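Local coordinates for sulfotransferase (Alicyclobacillus acidocaldarius subsp. acidocaldarius, PDB 3RNL), which probably transfers a sulfuryl group to an acceptor not yet known, as a bacterial sulfotransferase related to the P-loop NTPases, and binds magnesium in the crystal, at residues Asp49-Phe54 and Arg152-Pro157. Residues are numbered along the deposited sequence; the frame is centred on the assembly and turned at random.
Sequences DFPERF and RQHYEP
Pro51 meets His154, and Phe54 packs against Glu156 and Pro157, where two loops of the sulfotransferase alpha/beta fold join without a direct conventional hydrogen bond between 49-54 and 152-157, an example of loop packing built from CH donors, ring faces and a bridging water. His154, the first residue to leave helical geometry after helix 147-152, takes a positive phi (66°) in a Schellman motif. Two CH-pi contacts lead the apolar part. Pro51 CB lies over one face of the His154 imidazole, 3.7 Å from His154 CG, while Arg152 O sits above the opposite face. Glu156 CB rests on a face of the Phe54 ring, 3.8 Å from Phe54 CD1; Pro157 CD approaches Phe54 CE1 obliquely. Phe54 in turn directs CZ at the centre of the Phe50 ring. Glu156 CG stands between its backbone N and carbonyl carbon (chi1 75°), and the chain bends at chi2, its end leading away from Phe54 to a salt bridge of OE1 with Arg135. Among polar contacts, Phe54 CA makes a CA-H...O contact with His154 O at 3.1 Å, the angle at H 149°, and the backbones of His154 and Thr55 are hydrogen-bonded just beyond. One water bridges the segments, donating to Arg53 O at 2.7 Å and hydrogen-bonded to His154 ND1 at 2.9 Å.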
ATOM      1  N   ASP A  49       1.104 -15.567   4.638  1.00 11.46           N
ATOM      2  CA  ASP A  49      -0.342 -15.334   4.606  1.00 11.30           C
ATOM      3  C   ASP A  49      -0.948 -15.636   3.231  1.00 14.71           C
ATOM      4  O   ASP A  49      -2.171 -15.599   3.073  1.00 15.64           O
ATOM      5  CB  ASP A  49      -0.645 -13.866   4.947  1.00  9.99           C
ATOM      6  CG  ASP A  49      -0.362 -13.524   6.401  1.00 15.55           C
ATOM      7  OD1 ASP A  49      -0.554 -14.401   7.278  1.00 18.60           O
ATOM      8  OD2 ASP A  49       0.065 -12.382   6.662  1.00 15.30           O
ATOM      9  N   PHE A  50      -0.100 -15.892   2.234  1.00 14.67           N
ATOM     10  CA  PHE A  50      -0.571 -16.122   0.871  1.00 15.44           C
ATOM     11  C   PHE A  50      -1.297 -17.458   0.804  1.00 17.61           C
ATOM     12  O   PHE A  50      -0.970 -18.375   1.546  1.00 17.17           O
ATOM     13  CB  PHE A  50       0.596 -16.239  -0.118  1.00 15.17           C
ATOM     14  CG  PHE A  50       1.179 -14.927  -0.583  1.00 12.95           C
ATOM     15  CD1 PHE A  50       0.856 -13.725   0.024  1.00 13.53           C
ATOM     16  CD2 PHE A  50       2.056 -14.922  -1.661  1.00 15.08           C
ATOM     17  CE1 PHE A  50       1.424 -12.526  -0.441  1.00 16.36           C
ATOM     18  CE2 PHE A  50       2.626 -13.748  -2.126  1.00 16.04           C
ATOM     19  CZ  PHE A  50       2.306 -12.547  -1.525  1.00 12.78           C
ATOM     20  N   PRO A  51      -2.259 -17.585  -0.121  1.00 15.35           N
ATOM     21  CA  PRO A  51      -2.778 -18.923  -0.429  1.00 20.13           C
ATOM     22  C   PRO A  51      -1.705 -19.737  -1.141  1.00 20.93           C
ATOM     23  O   PRO A  51      -0.657 -19.187  -1.481  1.00 20.10           O
ATOM     24  CB  PRO A  51      -3.923 -18.633  -1.403  1.00 23.89           C
ATOM     25  CG  PRO A  51      -3.515 -17.358  -2.084  1.00 22.54           C
ATOM     26  CD  PRO A  51      -2.831 -16.540  -0.990  1.00 16.56           C
ATOM     27  N   GLU A  52      -1.966 -21.010  -1.420  1.00 20.23           N
ATOM     28  CA  GLU A  52      -0.956 -21.832  -2.074  1.00 23.19           C
ATOM     29  C   GLU A  52      -0.566 -21.249  -3.421  1.00 20.88           C
ATOM     30  O   GLU A  52       0.605 -21.256  -3.798  1.00 25.36           O
ATOM     31  CB  GLU A  52      -1.430 -23.274  -2.255  1.00 33.61           C
ATOM     32  CG  GLU A  52      -0.355 -24.170  -2.848  1.00 47.73           C
ATOM     33  CD  GLU A  52      -0.823 -25.596  -3.059  1.00 67.67           C
ATOM     34  OE1 GLU A  52      -2.054 -25.824  -3.078  1.00 75.93           O
ATOM     35  OE2 GLU A  52       0.042 -26.487  -3.206  1.00 66.46           O
ATOM     36  N   ARG A  53      -1.556 -20.796  -4.178  1.00 19.18           N
ATOM     37  CA  ARG A  53      -1.271 -20.047  -5.394  1.00 21.17           C
ATOM     38  C   ARG A  53      -2.443 -19.144  -5.771  1.00 20.44           C
ATOM     39  O   ARG A  53      -3.606 -19.437  -5.456  1.00 19.67           O
ATOM     40  CB  ARG A  53      -0.869 -20.971  -6.556  1.00 30.72           C
ATOM     41  CG  ARG A  53      -2.016 -21.610  -7.287  1.00 33.43           C
ATOM     42  CD  ARG A  53      -1.542 -22.436  -8.498  1.00 39.33           C
ATOM     43  NE  ARG A  53      -1.012 -21.616  -9.588  1.00 41.47           N
ATOM     44  CZ  ARG A  53      -1.737 -21.170 -10.613  1.00 39.01           C
ATOM     45  NH1 ARG A  53      -3.036 -21.456 -10.689  1.00 32.09           N
ATOM     46  NH2 ARG A  53      -1.166 -20.433 -11.563  1.00 39.09           N
ATOM     47  N   PHE A  54      -2.139 -18.051  -6.456  1.00 15.27           N
ATOM     48  CA  PHE A  54      -3.179 -17.133  -6.922  1.00 12.44           C
ATOM     49  C   PHE A  54      -3.660 -17.626  -8.272  1.00 13.20           C
ATOM     50  O   PHE A  54      -2.852 -17.981  -9.139  1.00 17.19           O
ATOM     51  CB  PHE A  54      -2.640 -15.708  -7.046  1.00 13.62           C
ATOM     52  CG  PHE A  54      -2.189 -15.128  -5.737  1.00 12.12           C
ATOM     53  CD1 PHE A  54      -3.123 -14.782  -4.769  1.00 12.38           C
ATOM     54  CD2 PHE A  54      -0.836 -14.948  -5.469  1.00 15.40           C
ATOM     55  CE1 PHE A  54      -2.720 -14.238  -3.541  1.00 16.06           C
ATOM     56  CE2 PHE A  54      -0.417 -14.406  -4.248  1.00 17.72           C
ATOM     57  CZ  PHE A  54      -1.357 -14.050  -3.285  1.00 13.91           C
ATOM     58  N   ARG A 152     -12.832 -16.648  -2.422  1.00 18.74           N
ATOM     59  CA  ARG A 152     -12.873 -18.092  -2.196  1.00 20.62           C
ATOM     60  C   ARG A 152     -11.954 -18.858  -3.146  1.00 22.93           C
ATOM     61  O   ARG A 152     -11.378 -19.880  -2.765  1.00 21.58           O
ATOM     62  CB  ARG A 152     -14.299 -18.636  -2.340  1.00 24.70           C
ATOM     63  CG  ARG A 152     -15.257 -18.185  -1.251  1.00 40.19           C
ATOM     64  CD  ARG A 152     -16.508 -19.067  -1.220  1.00 48.62           C
ATOM     65  NE  ARG A 152     -17.270 -18.996  -2.465  1.00 53.43           N
ATOM     66  CZ  ARG A 152     -18.256 -18.132  -2.687  1.00 54.94           C
ATOM     67  NH1 ARG A 152     -18.896 -18.137  -3.847  1.00 56.74           N
ATOM     68  NH2 ARG A 152     -18.604 -17.262  -1.749  1.00 52.58           N
ATOM     69  N   GLN A 153     -11.828 -18.372  -4.382  1.00 17.91           N
ATOM     70  CA  GLN A 153     -11.038 -19.063  -5.404  1.00 19.17           C
ATOM     71  C   GLN A 153      -9.551 -18.687  -5.375  1.00 19.24           C
ATOM     72  O   GLN A 153      -8.762 -19.199  -6.167  1.00 21.40           O
ATOM     73  CB  GLN A 153     -11.613 -18.820  -6.800  1.00 19.28           C
ATOM     74  CG  GLN A 153     -12.987 -19.465  -7.021  1.00 28.13           C
ATOM     75  CD  GLN A 153     -13.652 -19.019  -8.307  1.00 44.36           C
ATOM     76  OE1 GLN A 153     -13.150 -18.145  -9.010  1.00 50.25           O
ATOM     77  NE2 GLN A 153     -14.799 -19.617  -8.617  1.00 51.03           N
ATOM     78  N   HIS A 154      -9.188 -17.820  -4.439  1.00 16.83           N
ATOM     79  CA  HIS A 154      -7.802 -17.372  -4.254  1.00 16.38           C
ATOM     80  C   HIS A 154      -7.236 -16.555  -5.417  1.00 17.47           C
ATOM     81  O   HIS A 154      -6.080 -16.726  -5.804  1.00 15.36           O
ATOM     82  CB  HIS A 154      -6.883 -18.567  -3.971  1.00 22.03           C
ATOM     83  CG  HIS A 154      -7.310 -19.394  -2.797  1.00 23.43           C
ATOM     84  ND1 HIS A 154      -7.091 -20.752  -2.726  1.00 33.84           N
ATOM     85  CD2 HIS A 154      -7.927 -19.051  -1.641  1.00 29.93           C
ATOM     86  CE1 HIS A 154      -7.569 -21.215  -1.583  1.00 31.76           C
ATOM     87  NE2 HIS A 154      -8.077 -20.202  -0.905  1.00 32.66           N
ATOM     88  N   TYR A 155      -8.033 -15.635  -5.941  1.00 15.03           N
ATOM     89  CA  TYR A 155      -7.493 -14.609  -6.824  1.00 14.37           C
ATOM     90  C   TYR A 155      -6.568 -13.721  -6.002  1.00 11.89           C
ATOM     91  O   TYR A 155      -6.655 -13.683  -4.778  1.00 14.57           O
ATOM     92  CB  TYR A 155      -8.621 -13.730  -7.372  1.00 14.24           C
ATOM     93  CG  TYR A 155      -9.350 -14.274  -8.579  1.00 14.87           C
ATOM     94  CD1 TYR A 155      -9.724 -13.422  -9.616  1.00 14.26           C
ATOM     95  CD2 TYR A 155      -9.666 -15.624  -8.689  1.00 18.62           C
ATOM     96  CE1 TYR A 155     -10.417 -13.897 -10.718  1.00 16.48           C
ATOM     97  CE2 TYR A 155     -10.345 -16.108  -9.800  1.00 22.93           C
ATOM     98  CZ  TYR A 155     -10.710 -15.240 -10.810  1.00 19.72           C
ATOM     99  OH  TYR A 155     -11.395 -15.707 -11.919  1.00 20.45           O
ATOM    100  N   GLU A 156      -5.677 -12.998  -6.671  1.00 12.06           N
ATOM    101  CA  GLU A 156      -4.838 -12.048  -5.939  1.00 12.85           C
ATOM    102  C   GLU A 156      -5.647 -10.841  -5.437  1.00 11.84           C
ATOM    103  O   GLU A 156      -6.755 -10.565  -5.921  1.00 11.45           O
ATOM    104  CB  GLU A 156      -3.653 -11.607  -6.794  1.00 18.89           C
ATOM    105  CG  GLU A 156      -4.012 -10.640  -7.885  1.00 19.45           C
ATOM    106  CD  GLU A 156      -3.018  -9.490  -7.946  1.00 27.69           C
ATOM    107  OE1 GLU A 156      -2.426  -9.290  -9.027  1.00 23.76           O
ATOM    108  OE2 GLU A 156      -2.837  -8.802  -6.908  1.00 22.58           O
ATOM    109  N   PRO A 157      -5.122 -10.140  -4.422  1.00 12.32           N
ATOM    110  CA  PRO A 157      -5.918  -9.105  -3.743  1.00 14.08           C
ATOM    111  C   PRO A 157      -6.229  -7.876  -4.590  1.00 11.19           C
ATOM    112  O   PRO A 157      -7.086  -7.097  -4.177  1.00 13.05           O
ATOM    113  CB  PRO A 157      -5.085  -8.725  -2.502  1.00 16.04           C
ATOM    114  CG  PRO A 157      -4.010  -9.744  -2.407  1.00 24.46           C
ATOM    115  CD  PRO A 157      -3.833 -10.386  -3.750  1.00 16.52           C
TER
HETATM  116  O   HOH W   1      -4.696 -21.522  -4.195  1.00 26.06           O